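Local coordinates for protein putative transcriptional regulator, LysR family (Vibrio parahaemolyticus, PDB 3OXN) that probably acts as a DNA-binding transcription factor of the LysR family, here represented by its effector-binding domain, which has the two-lobed periplasmic-binding-protein fold, at residues A[73-78]-A[125-130]; A[81-86]-A[197-202]; A[102-107]-A[179-184]. One frame throughout, in Å; residues are numbered along the deposited sequence.

Contact 1: residues A[73-78]-A[125-130]; sequences ICRPTG and DGVKAL
R75 leans out from the end of strand 71-74 and lays its side chain against V127 and L130 on the first turns of helix 125-134. This is the tightly packed part. The CD methylene of R75 meets the CG2 methyl of V127 at 3.6 Å, the two side chains passing at a slant. Farther out, L130 comes from the opposite direction and sets its CD2 methyl over the centre of one guanidinium face, with R75 CZ 3.7 Å from L130 CD2. The chain reaches there by extending first, CG lying anti to the backbone N (chi1 -163°), and then bending at chi3 (111°), which turns the planar group against the leucine. The attraction is therefore mainly van der Waals: R75 NH2 stays 4.2 Å from G126 O, too far for a bond, and that carbonyl already accepts the helical bond from L130 N.

The other part is thinner and more open to solvent. T77, an exposed loop residue, offers just its CG2 methyl, 3.9 Å from G126 CA; the glycine presents bare backbone at this point, and the CA atoms of the two segments come nearest each other there, at T77 and G126. The helix start is tied elsewhere, D125 OD1 making a salt bridge with R146.

The two segments come from different lobes of the domain, so the contact joins the lobes, probably beside the cleft that holds the effector in LysR relatives. F192 touches both R75 and V127, extending the packing beyond the pair, while Y194 packs on R75. P76 turns to I197 of strand 194-199 and to L60 of helix 60-65, and C74 pairs through its backbone with S195 in the neighbouring strand 194-199.

Contact 2: residues A[81-86]-A[197-202]; sequences EPLRSE and IWHARC
I197 sets its CG2 methyl 3.9 Å from L83 CB, the two side chains crossing at about a right angle, while its CD1 reaches S85 CB at 3.7 Å. All three lie on one sheet face. I197 CA also makes a CA-H...O contact with R84 O.

W198 follows in an antiparallel hydrogen-bonded pair with R84: W198 N gives R84 O a fairly straight bond (2.9 Å, 165° at the hydrogen), but the return bond from R84 N to W198 O is weak. On the other face, W198 CG lies between its backbone N and carbonyl carbon (chi1 65°), carrying the indole back over R84; R84 CB sits over one ring face, modelled too close to trust in detail. The polar end of R84 leads away to a salt bridge with E203, which also accepts a weak bond from W198 NE1.

H199 meets L83 loosely, its CA and ring near L83 CD2, and its ND1 accepts R201 N in the ring plane as the short 3-10 segment 200-202 begins.

Strand 83-89 is the sheet's edge within this chain; strand 71-74 flanks 194-199 on its other side. Helix 60-65 packs on L83 and I197, and R212 of helix 206-227 makes a cation-pi contact with W198.

Contact 3: residues A[102-107]-A[179-184]; sequences PLANQE and DLVVKP
K183, A104 and V181 carry this contact between a short irregular loop and the edge strand 180-183. K183 contributes most. Its side chain rises toward the loop and folds back on itself, bent at chi2 (-95°) and again at chi3 and chi4, so that the outer methylenes lie among backbone carbonyls of the loop. K183 CE is 3.2 Å from A104 O and 3.5 Å from Q106 O, and L103 O is a little farther from the same carbon. The ammonium itself stands back: K183 NZ is 3.9 Å from A104 O, beyond bonding range, and makes instead a weak bond to V182 O of its own strand. The carbonyls crowd CE, which is next to the charge; this would probably favour the lysine modestly, though the ammonium bonds none of them.

A104, buried, meets the strand's valine through its methyl. Its CB lies 4.0 Å from V181 CG2, and the same valine methyl is 3.7 Å from A104 O, so V181 touches both the side chain and the backbone of the alanine. With CG1 anti to the carbonyl carbon (chi1 -64°), CG2 is the branch turned to A104. Within the loop a weak bond runs from Q106 N to L103 O.

The contact is plain packing at one margin of the second lobe. Strand 180-183 is outermost in its sheet within this chain, and its backbone pairs with strand 93-98 through V181 to L97 and K183 to C95. The loop leaves that neighbouring strand and leads to helix 110-114; L103 turns inward onto L97 and D112. On the strand's other face, L180 and V182 pack against A175 of helix 168-177.

In the fold
Contacts 1 and 2 belong together: their centres are about 17 Å apart, they touch through P76 and I197, and both reach the sheet in which strands 71-74 and 194-199 are neighbours. Contact 2 is strand pairing inside one lobe, partly buried and the only one of the three whose segments hydrogen-bond to each other. Contact 1 lies at the surface and spans the two lobes through aliphatic and guanidinium packing. Contact 3 is confined to the other lobe, with its centre about 41 Å from that of contact 2 and across the chain's centre; partly buried as well, it rests a lysine and a valine on loop backbone.

Contact 1: residues A[73-78]-A[125-130]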
ATOM      1  N   ILE A  73      -7.129   9.045  -8.309  1.00 28.74           N
ATOM      2  CA  ILE A  73      -6.668   8.216  -9.428  1.00 28.17           C
ATOM      3  C   ILE A  73      -6.997   6.725  -9.224  1.00 29.91           C
ATOM      4  O   ILE A  73      -6.449   6.078  -8.324  1.00 31.08           O
ATOM      5  CB  ILE A  73      -5.167   8.374  -9.693  1.00 25.56           C
ATOM      6  CG1 ILE A  73      -4.811   9.856  -9.879  1.00 28.71           C
ATOM      7  CG2 ILE A  73      -4.763   7.518 -10.902  1.00 24.81           C
ATOM      8  CD1 ILE A  73      -3.297  10.167  -9.884  1.00 26.63           C
ATOM      9  N   CYS A  74      -7.887   6.186 -10.056  1.00 25.71           N
ATOM     10  CA  CYS A  74      -8.295   4.800  -9.933  1.00 26.74           C
ATOM     11  C   CYS A  74      -9.085   4.344 -11.140  1.00 28.78           C
ATOM     12  O   CYS A  74      -9.168   5.036 -12.136  1.00 27.28           O
ATOM     13  CB  CYS A  74      -9.200   4.649  -8.720  1.00 31.75           C
ATOM     14  SG  CYS A  74     -10.841   5.410  -8.933  1.00 28.97           S
ATOM     15  N   ARG A  75      -9.677   3.161 -11.022  1.00 33.75           N
ATOM     16  CA  ARG A  75     -10.707   2.697 -11.941  1.00 31.15           C
ATOM     17  C   ARG A  75     -12.067   2.741 -11.238  1.00 33.73           C
ATOM     18  O   ARG A  75     -12.425   1.812 -10.523  1.00 36.51           O
ATOM     19  CB  ARG A  75     -10.412   1.268 -12.367  1.00 28.81           C
ATOM     20  CG  ARG A  75     -11.168   0.851 -13.588  1.00 33.29           C
ATOM     21  CD  ARG A  75     -11.159  -0.651 -13.777  1.00 34.12           C
ATOM     22  NE  ARG A  75     -12.487  -1.218 -13.554  1.00 37.93           N
ATOM     23  CZ  ARG A  75     -13.388  -1.371 -14.515  1.00 36.95           C
ATOM     24  NH1 ARG A  75     -13.096  -1.005 -15.764  1.00 35.15           N
ATOM     25  NH2 ARG A  75     -14.573  -1.888 -14.233  1.00 36.42           N
ATOM     26  N   PRO A  76     -12.827   3.828 -11.422  1.00 34.54           N
ATOM     27  CA  PRO A  76     -14.165   3.911 -10.822  1.00 38.21           C
ATOM     28  C   PRO A  76     -15.016   2.698 -11.173  1.00 40.81           C
ATOM     29  O   PRO A  76     -15.228   2.431 -12.357  1.00 41.74           O
ATOM     30  CB  PRO A  76     -14.772   5.143 -11.484  1.00 35.22           C
ATOM     31  CG  PRO A  76     -13.614   5.960 -11.886  1.00 37.91           C
ATOM     32  CD  PRO A  76     -12.512   5.008 -12.240  1.00 32.76           C
ATOM     33  N   THR A  77     -15.507   1.988 -10.161  1.00 41.51           N
ATOM     34  CA  THR A  77     -16.325   0.796 -10.390  1.00 45.83           C
ATOM     35  C   THR A  77     -17.654   1.130 -11.076  1.00 44.50           C
ATOM     36  O   THR A  77     -18.508   0.263 -11.233  1.00 46.17           O
ATOM     37  CB  THR A  77     -16.591  -0.005  -9.070  1.00 47.32           C
ATOM     38  OG1 THR A  77     -17.100   0.871  -8.050  1.00 46.56           O
ATOM     39  CG2 THR A  77     -15.307  -0.681  -8.562  1.00 40.71           C
ATOM     40  N   GLY A  78     -17.828   2.386 -11.476  1.00 44.21           N
ATOM     41  CA  GLY A  78     -19.027   2.801 -12.191  1.00 45.78           C
ATOM     42  C   GLY A  78     -19.030   4.268 -12.590  1.00 47.20           C
ATOM     43  O   GLY A  78     -18.088   4.998 -12.292  1.00 47.94           O
ATOM     44  N   ASP A 125     -11.174  -4.778  -6.614  1.00 38.10           N
ATOM     45  CA  ASP A 125     -12.363  -5.627  -6.741  1.00 35.67           C
ATOM     46  C   ASP A 125     -13.000  -5.517  -8.132  1.00 34.07           C
ATOM     47  O   ASP A 125     -13.267  -6.526  -8.790  1.00 34.77           O
ATOM     48  CB  ASP A 125     -13.404  -5.247  -5.677  1.00 39.41           C
ATOM     49  CG  ASP A 125     -12.906  -5.473  -4.251  1.00 47.43           C
ATOM     50  OD1 ASP A 125     -12.713  -6.645  -3.837  1.00 46.04           O
ATOM     51  OD2 ASP A 125     -12.719  -4.470  -3.532  1.00 55.80           O
ATOM     52  N   GLY A 126     -13.266  -4.291  -8.567  1.00 30.15           N
ATOM     53  CA  GLY A 126     -13.844  -4.048  -9.877  1.00 30.20           C
ATOM     54  C   GLY A 126     -13.072  -4.718 -11.006  1.00 36.07           C
ATOM     55  O   GLY A 126     -13.670  -5.259 -11.949  1.00 36.91           O
ATOM     56  N   VAL A 127     -11.740  -4.684 -10.921  1.00 34.85           N
ATOM     57  CA  VAL A 127     -10.889  -5.402 -11.875  1.00 33.20           C
ATOM     58  C   VAL A 127     -10.854  -6.902 -11.595  1.00 31.34           C
ATOM     59  O   VAL A 127     -10.747  -7.696 -12.514  1.00 29.33           O
ATOM     60  CB  VAL A 127      -9.446  -4.856 -11.885  1.00 33.84           C
ATOM     61  CG1 VAL A 127      -8.580  -5.653 -12.871  1.00 31.58           C
ATOM     62  CG2 VAL A 127      -9.450  -3.385 -12.234  1.00 30.11           C
ATOM     63  N   LYS A 128     -10.923  -7.262 -10.313  1.00 35.07           N
ATOM     64  CA  LYS A 128     -11.059  -8.647  -9.848  1.00 35.87           C
ATOM     65  C   LYS A 128     -12.292  -9.278 -10.486  1.00 35.45           C
ATOM     66  O   LYS A 128     -12.280 -10.443 -10.903  1.00 31.04           O
ATOM     67  CB  LYS A 128     -11.252  -8.646  -8.326  1.00 39.58           C
ATOM     68  CG  LYS A 128     -10.654  -9.813  -7.569  1.00 39.89           C
ATOM     69  CD  LYS A 128     -11.604 -10.974  -7.416  1.00 41.54           C
ATOM     70  CE  LYS A 128     -10.996 -12.004  -6.467  1.00 45.78           C
ATOM     71  NZ  LYS A 128     -11.963 -13.073  -6.066  1.00 55.57           N
ATOM     72  N   ALA A 129     -13.364  -8.492 -10.535  1.00 33.83           N
ATOM     73  CA  ALA A 129     -14.610  -8.934 -11.130  1.00 32.66           C
ATOM     74  C   ALA A 129     -14.418  -9.106 -12.633  1.00 31.66           C
ATOM     75  O   ALA A 129     -14.973 -10.015 -13.237  1.00 32.29           O
ATOM     76  CB  ALA A 129     -15.717  -7.933 -10.828  1.00 29.38           C
ATOM     77  N   LEU A 130     -13.634  -8.217 -13.234  1.00 33.44           N
ATOM     78  CA  LEU A 130     -13.331  -8.302 -14.663  1.00 34.28           C
ATOM     79  C   LEU A 130     -12.672  -9.633 -15.048  1.00 31.62           C
ATOM     80  O   LEU A 130     -13.024 -10.237 -16.058  1.00 30.97           O
ATOM     81  CB  LEU A 130     -12.445  -7.130 -15.105  1.00 31.44           C
ATOM     82  CG  LEU A 130     -13.132  -5.922 -15.741  1.00 33.19           C
ATOM     83  CD1 LEU A 130     -14.448  -5.619 -15.059  1.00 37.94           C
ATOM     84  CD2 LEU A 130     -12.209  -4.726 -15.675  1.00 32.25           C
TER

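Contact 2: residues A[81-86]-A[197-202]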
ATOM      1  N   GLU A  81     -20.632  10.659 -12.538  1.00 48.23           N
ATOM      2  CA  GLU A  81     -21.370  11.928 -12.588  1.00 46.13           C
ATOM      3  C   GLU A  81     -22.117  12.185 -11.280  1.00 47.79           C
ATOM      4  O   GLU A  81     -22.787  11.285 -10.752  1.00 43.10           O
ATOM      5  CB  GLU A  81     -22.363  11.933 -13.749  1.00 45.56           C
ATOM      6  CG  GLU A  81     -21.716  11.748 -15.112  1.00 54.84           C
ATOM      7  CD  GLU A  81     -21.234  10.327 -15.334  1.00 55.97           C
ATOM      8  OE1 GLU A  81     -20.070  10.161 -15.773  1.00 51.80           O
ATOM      9  OE2 GLU A  81     -22.023   9.384 -15.054  1.00 56.25           O
ATOM     10  N   PRO A  82     -22.042  13.430 -10.769  1.00 48.00           N
ATOM     11  CA  PRO A  82     -21.415  14.621 -11.359  1.00 45.47           C
ATOM     12  C   PRO A  82     -19.949  14.863 -10.958  1.00 46.37           C
ATOM     13  O   PRO A  82     -19.556  16.011 -10.686  1.00 42.99           O
ATOM     14  CB  PRO A  82     -22.266  15.736 -10.761  1.00 43.79           C
ATOM     15  CG  PRO A  82     -22.414  15.267  -9.361  1.00 43.58           C
ATOM     16  CD  PRO A  82     -22.816  13.807  -9.569  1.00 46.99           C
ATOM     17  N   LEU A  83     -19.150  13.803 -10.916  1.00 45.89           N
ATOM     18  CA  LEU A  83     -17.716  13.959 -10.681  1.00 42.06           C
ATOM     19  C   LEU A  83     -16.973  14.046 -12.000  1.00 34.50           C
ATOM     20  O   LEU A  83     -17.199  13.256 -12.907  1.00 39.09           O
ATOM     21  CB  LEU A  83     -17.158  12.809  -9.842  1.00 40.28           C
ATOM     22  CG  LEU A  83     -17.554  12.802  -8.371  1.00 35.18           C
ATOM     23  CD1 LEU A  83     -16.777  11.735  -7.636  1.00 32.58           C
ATOM     24  CD2 LEU A  83     -17.263  14.151  -7.787  1.00 37.23           C
ATOM     25  N   ARG A  84     -16.089  15.018 -12.106  1.00 35.05           N
ATOM     26  CA  ARG A  84     -15.277  15.167 -13.301  1.00 37.48           C
ATOM     27  C   ARG A  84     -14.320  13.986 -13.454  1.00 35.44           C
ATOM     28  O   ARG A  84     -13.805  13.443 -12.479  1.00 33.46           O
ATOM     29  CB  ARG A  84     -14.524  16.481 -13.233  1.00 36.54           C
ATOM     30  CG  ARG A  84     -15.443  17.611 -12.853  1.00 41.04           C
ATOM     31  CD  ARG A  84     -16.393  17.826 -13.975  1.00 42.26           C
ATOM     32  NE  ARG A  84     -15.651  17.610 -15.213  1.00 53.96           N
ATOM     33  CZ  ARG A  84     -15.949  18.158 -16.387  1.00 58.89           C
ATOM     34  NH1 ARG A  84     -16.996  18.977 -16.501  1.00 57.78           N
ATOM     35  NH2 ARG A  84     -15.193  17.875 -17.446  1.00 57.09           N
ATOM     36  N   SER A  85     -14.095  13.571 -14.685  1.00 33.09           N
ATOM     37  CA  SER A  85     -13.257  12.415 -14.888  1.00 35.86           C
ATOM     38  C   SER A  85     -12.690  12.438 -16.281  1.00 35.06           C
ATOM     39  O   SER A  85     -13.340  12.901 -17.208  1.00 36.16           O
ATOM     40  CB  SER A  85     -14.071  11.138 -14.690  1.00 32.84           C
ATOM     41  OG  SER A  85     -15.173  11.130 -15.571  1.00 36.96           O
ATOM     42  N   GLU A  86     -11.472  11.937 -16.424  1.00 31.71           N
ATOM     43  CA  GLU A  86     -10.906  11.727 -17.741  1.00 35.83           C
ATOM     44  C   GLU A  86     -10.086  10.437 -17.699  1.00 34.80           C
ATOM     45  O   GLU A  86      -9.460  10.155 -16.683  1.00 32.79           O
ATOM     46  CB  GLU A  86     -10.039  12.923 -18.145  1.00 33.75           C
ATOM     47  CG  GLU A  86      -8.560  12.712 -17.928  1.00 33.62           C
ATOM     48  CD  GLU A  86      -7.710  13.785 -18.595  1.00 39.52           C
ATOM     49  OE1 GLU A  86      -7.976  14.982 -18.359  1.00 35.28           O
ATOM     50  OE2 GLU A  86      -6.775  13.422 -19.353  1.00 40.81           O
ATOM     51  N   ILE A 197     -10.147  11.403 -11.166  1.00 26.20           N
ATOM     52  CA  ILE A 197     -11.494  11.804 -10.809  1.00 28.85           C
ATOM     53  C   ILE A 197     -11.420  12.997  -9.887  1.00 27.26           C
ATOM     54  O   ILE A 197     -10.590  13.030  -8.986  1.00 28.21           O
ATOM     55  CB  ILE A 197     -12.264  10.662 -10.117  1.00 31.59           C
ATOM     56  CG1 ILE A 197     -11.919   9.305 -10.751  1.00 29.60           C
ATOM     57  CG2 ILE A 197     -13.772  10.932 -10.145  1.00 31.17           C
ATOM     58  CD1 ILE A 197     -12.609   9.033 -12.053  1.00 28.19           C
ATOM     59  N   TRP A 198     -12.282  13.983 -10.109  1.00 28.37           N
ATOM     60  CA  TRP A 198     -12.318  15.141  -9.229  1.00 31.08           C
ATOM     61  C   TRP A 198     -13.696  15.790  -9.144  1.00 32.99           C
ATOM     62  O   TRP A 198     -14.555  15.581  -9.997  1.00 29.29           O
ATOM     63  CB  TRP A 198     -11.255  16.177  -9.630  1.00 32.76           C
ATOM     64  CG  TRP A 198     -11.480  16.784 -10.975  1.00 32.67           C
ATOM     65  CD1 TRP A 198     -12.110  17.951 -11.239  1.00 32.83           C
ATOM     66  CD2 TRP A 198     -11.079  16.247 -12.242  1.00 32.73           C
ATOM     67  NE1 TRP A 198     -12.127  18.183 -12.588  1.00 36.26           N
ATOM     68  CE2 TRP A 198     -11.496  17.145 -13.228  1.00 33.92           C
ATOM     69  CE3 TRP A 198     -10.393  15.088 -12.638  1.00 33.44           C
ATOM     70  CZ2 TRP A 198     -11.269  16.932 -14.587  1.00 36.30           C
ATOM     71  CZ3 TRP A 198     -10.166  14.873 -13.989  1.00 34.62           C
ATOM     72  CH2 TRP A 198     -10.602  15.790 -14.945  1.00 36.11           C
ATOM     73  N   HIS A 199     -13.877  16.591  -8.098  1.00 35.38           N
ATOM     74  CA  HIS A 199     -15.104  17.346  -7.883  1.00 39.37           C
ATOM     75  C   HIS A 199     -15.186  18.550  -8.835  1.00 39.58           C
ATOM     76  O   HIS A 199     -14.176  19.177  -9.136  1.00 39.52           O
ATOM     77  CB  HIS A 199     -15.150  17.820  -6.425  1.00 38.84           C
ATOM     78  CG  HIS A 199     -16.525  18.140  -5.917  1.00 41.74           C
ATOM     79  ND1 HIS A 199     -17.135  19.361  -6.128  1.00 44.39           N
ATOM     80  CD2 HIS A 199     -17.388  17.418  -5.165  1.00 42.09           C
ATOM     81  CE1 HIS A 199     -18.320  19.367  -5.543  1.00 43.00           C
ATOM     82  NE2 HIS A 199     -18.499  18.202  -4.949  1.00 43.01           N
ATOM     83  N   ALA A 200     -16.389  18.864  -9.309  1.00 40.51           N
ATOM     84  CA  ALA A 200     -16.607  20.081 -10.077  1.00 40.66           C
ATOM     85  C   ALA A 200     -15.919  21.250  -9.375  1.00 42.43           C
ATOM     86  O   ALA A 200     -15.341  22.134 -10.017  1.00 42.28           O
ATOM     87  CB  ALA A 200     -18.084  20.348 -10.214  1.00 39.79           C
ATOM     88  N   ARG A 201     -15.973  21.232  -8.048  1.00 40.40           N
ATOM     89  CA  ARG A 201     -15.342  22.255  -7.213  1.00 43.06           C
ATOM     90  C   ARG A 201     -13.842  22.464  -7.482  1.00 41.53           C
ATOM     91  O   ARG A 201     -13.278  23.498  -7.105  1.00 39.21           O
ATOM     92  CB  ARG A 201     -15.571  21.932  -5.729  1.00 42.62           C
ATOM     93  CG  ARG A 201     -14.328  22.082  -4.859  1.00 43.74           C
ATOM     94  CD  ARG A 201     -14.209  20.913  -3.875  1.00 42.28           C
ATOM     95  NE  ARG A 201     -15.398  20.830  -3.032  1.00 46.26           N
ATOM     96  CZ  ARG A 201     -15.618  19.893  -2.114  1.00 44.73           C
ATOM     97  NH1 ARG A 201     -14.715  18.928  -1.918  1.00 44.35           N
ATOM     98  NH2 ARG A 201     -16.749  19.924  -1.399  1.00 38.09           N
ATOM     99  N   CYS A 202     -13.197  21.484  -8.111  1.00 36.22           N
ATOM    100  CA  CYS A 202     -11.781  21.606  -8.434  1.00 38.47           C
ATOM    101  C   CYS A 202     -11.577  21.755  -9.929  1.00 39.75           C
ATOM    102  O   CYS A 202     -10.445  21.697 -10.413  1.00 40.79           O
ATOM    103  CB  CYS A 202     -10.989  20.390  -7.951  1.00 39.45           C
ATOM    104  SG  CYS A 202     -10.759  20.248  -6.170  1.00 41.13           S
TER

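Contact 3: residues A[102-107]-A[179-184]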
ATOM      1  N   PRO A 102       7.951 -23.956 -11.109  1.00 38.11           N
ATOM      2  CA  PRO A 102       7.973 -24.937 -12.200  1.00 39.75           C
ATOM      3  C   PRO A 102       7.775 -24.317 -13.599  1.00 40.60           C
ATOM      4  O   PRO A 102       8.566 -24.592 -14.511  1.00 38.29           O
ATOM      5  CB  PRO A 102       6.816 -25.885 -11.831  1.00 38.87           C
ATOM      6  CG  PRO A 102       6.802 -25.856 -10.329  1.00 33.24           C
ATOM      7  CD  PRO A 102       7.236 -24.461  -9.923  1.00 37.12           C
ATOM      8  N   LEU A 103       6.742 -23.491 -13.764  1.00 40.23           N
ATOM      9  CA  LEU A 103       6.407 -22.948 -15.080  1.00 40.93           C
ATOM     10  C   LEU A 103       7.278 -21.762 -15.475  1.00 36.35           C
ATOM     11  O   LEU A 103       6.995 -21.111 -16.476  1.00 34.33           O
ATOM     12  CB  LEU A 103       4.945 -22.498 -15.120  1.00 36.89           C
ATOM     13  CG  LEU A 103       3.928 -23.478 -14.561  1.00 40.21           C
ATOM     14  CD1 LEU A 103       2.577 -22.802 -14.365  1.00 39.37           C
ATOM     15  CD2 LEU A 103       3.816 -24.672 -15.496  1.00 45.57           C
ATOM     16  N   ALA A 104       8.301 -21.466 -14.676  1.00 34.62           N
ATOM     17  CA  ALA A 104       9.119 -20.266 -14.884  1.00 38.05           C
ATOM     18  C   ALA A 104       9.755 -20.219 -16.273  1.00 36.78           C
ATOM     19  O   ALA A 104       9.752 -19.167 -16.926  1.00 32.68           O
ATOM     20  CB  ALA A 104      10.191 -20.147 -13.809  1.00 37.06           C
ATOM     21  N   ASN A 105      10.271 -21.366 -16.718  1.00 34.53           N
ATOM     22  CA  ASN A 105      10.999 -21.448 -17.979  1.00 34.65           C
ATOM     23  C   ASN A 105      10.217 -22.086 -19.119  1.00 35.94           C
ATOM     24  O   ASN A 105      10.795 -22.526 -20.112  1.00 40.00           O
ATOM     25  CB  ASN A 105      12.339 -22.159 -17.795  1.00 33.58           C
ATOM     26  CG  ASN A 105      13.194 -21.527 -16.705  1.00 36.60           C
ATOM     27  OD1 ASN A 105      13.328 -20.300 -16.615  1.00 35.98           O
ATOM     28  ND2 ASN A 105      13.782 -22.373 -15.870  1.00 38.33           N
ATOM     29  N   GLN A 106       8.903 -22.129 -18.991  1.00 33.66           N
ATOM     30  CA  GLN A 106       8.079 -22.615 -20.080  1.00 35.17           C
ATOM     31  C   GLN A 106       6.954 -21.623 -20.274  1.00 37.56           C
ATOM     32  O   GLN A 106       6.788 -20.712 -19.471  1.00 37.32           O
ATOM     33  CB  GLN A 106       7.544 -24.017 -19.789  1.00 35.64           C
ATOM     34  CG  GLN A 106       6.325 -24.078 -18.887  1.00 38.08           C
ATOM     35  CD  GLN A 106       5.974 -25.513 -18.495  1.00 41.78           C
ATOM     36  OE1 GLN A 106       4.829 -25.945 -18.651  1.00 40.75           O
ATOM     37  NE2 GLN A 106       6.967 -26.261 -17.995  1.00 38.12           N
ATOM     38  N   GLU A 107       6.199 -21.755 -21.355  1.00 38.77           N
ATOM     39  CA  GLU A 107       5.057 -20.874 -21.499  1.00 42.49           C
ATOM     40  C   GLU A 107       3.972 -21.426 -20.615  1.00 39.58           C
ATOM     41  O   GLU A 107       3.811 -22.643 -20.500  1.00 40.40           O
ATOM     42  CB  GLU A 107       4.561 -20.773 -22.944  1.00 47.19           C
ATOM     43  CG  GLU A 107       3.488 -19.690 -23.082  1.00 52.04           C
ATOM     44  CD  GLU A 107       2.630 -19.831 -24.329  1.00 64.67           C
ATOM     45  OE1 GLU A 107       1.988 -18.817 -24.715  1.00 65.30           O
ATOM     46  OE2 GLU A 107       2.599 -20.946 -24.915  1.00 66.66           O
ATOM     47  N   ASP A 179      14.103 -10.419  -8.818  1.00 47.90           N
ATOM     48  CA  ASP A 179      14.305 -11.502  -9.760  1.00 52.91           C
ATOM     49  C   ASP A 179      13.260 -12.599  -9.710  1.00 50.48           C
ATOM     50  O   ASP A 179      13.453 -13.648  -9.085  1.00 51.78           O
ATOM     51  CB  ASP A 179      15.709 -12.088  -9.676  1.00 56.30           C
ATOM     52  CG  ASP A 179      16.299 -12.319 -11.049  1.00 58.65           C
ATOM     53  OD1 ASP A 179      15.704 -13.103 -11.835  1.00 51.18           O
ATOM     54  OD2 ASP A 179      17.332 -11.678 -11.344  1.00 63.01           O
ATOM     55  N   LEU A 180      12.144 -12.324 -10.369  1.00 46.23           N
ATOM     56  CA  LEU A 180      11.169 -13.349 -10.683  1.00 43.97           C
ATOM     57  C   LEU A 180      10.737 -13.112 -12.143  1.00 41.76           C
ATOM     58  O   LEU A 180      11.293 -12.222 -12.799  1.00 40.51           O
ATOM     59  CB  LEU A 180      10.016 -13.371  -9.659  1.00 43.49           C
ATOM     60  CG  LEU A 180       9.024 -12.233  -9.355  1.00 40.92           C
ATOM     61  CD1 LEU A 180       9.355 -11.484  -8.078  1.00 34.79           C
ATOM     62  CD2 LEU A 180       8.875 -11.300 -10.524  1.00 36.66           C
ATOM     63  N   VAL A 181       9.805 -13.911 -12.668  1.00 37.54           N
ATOM     64  CA  VAL A 181       9.435 -13.787 -14.085  1.00 39.06           C
ATOM     65  C   VAL A 181       7.970 -13.402 -14.371  1.00 37.09           C
ATOM     66  O   VAL A 181       7.086 -13.550 -13.528  1.00 35.15           O
ATOM     67  CB  VAL A 181       9.899 -15.002 -14.988  1.00 37.19           C
ATOM     68  CG1 VAL A 181      11.420 -15.110 -15.037  1.00 38.89           C
ATOM     69  CG2 VAL A 181       9.256 -16.320 -14.561  1.00 37.31           C
ATOM     70  N   VAL A 182       7.752 -12.921 -15.596  1.00 39.92           N
ATOM     71  CA  VAL A 182       6.497 -12.339 -16.042  1.00 37.24           C
ATOM     72  C   VAL A 182       5.889 -13.148 -17.158  1.00 35.87           C
ATOM     73  O   VAL A 182       6.411 -13.136 -18.262  1.00 41.42           O
ATOM     74  CB  VAL A 182       6.757 -10.948 -16.611  1.00 39.61           C
ATOM     75  CG1 VAL A 182       5.451 -10.240 -16.933  1.00 36.86           C
ATOM     76  CG2 VAL A 182       7.607 -10.139 -15.640  1.00 41.15           C
ATOM     77  N   LYS A 183       4.790 -13.842 -16.883  1.00 34.01           N
ATOM     78  CA  LYS A 183       4.099 -14.604 -17.921  1.00 35.39           C
ATOM     79  C   LYS A 183       2.764 -13.930 -18.261  1.00 36.76           C
ATOM     80  O   LYS A 183       2.066 -13.472 -17.369  1.00 39.06           O
ATOM     81  CB  LYS A 183       3.878 -16.041 -17.454  1.00 33.63           C
ATOM     82  CG  LYS A 183       5.158 -16.738 -17.021  1.00 33.92           C
ATOM     83  CD  LYS A 183       5.755 -17.554 -18.148  1.00 36.58           C
ATOM     84  CE  LYS A 183       7.290 -17.552 -18.117  1.00 37.03           C
ATOM     85  NZ  LYS A 183       7.878 -16.251 -18.607  1.00 34.71           N
ATOM     86  N   PRO A 184       2.411 -13.841 -19.554  1.00 37.04           N
ATOM     87  CA  PRO A 184       1.092 -13.298 -19.909  1.00 34.03           C
ATOM     88  C   PRO A 184      -0.064 -14.119 -19.309  1.00 40.28           C
ATOM     89  O   PRO A 184       0.118 -15.273 -18.907  1.00 39.70           O
ATOM     90  CB  PRO A 184       1.063 -13.416 -21.428  1.00 31.80           C
ATOM     91  CG  PRO A 184       2.488 -13.415 -21.843  1.00 37.39           C
ATOM     92  CD  PRO A 184       3.260 -14.072 -20.736  1.00 37.42           C
TER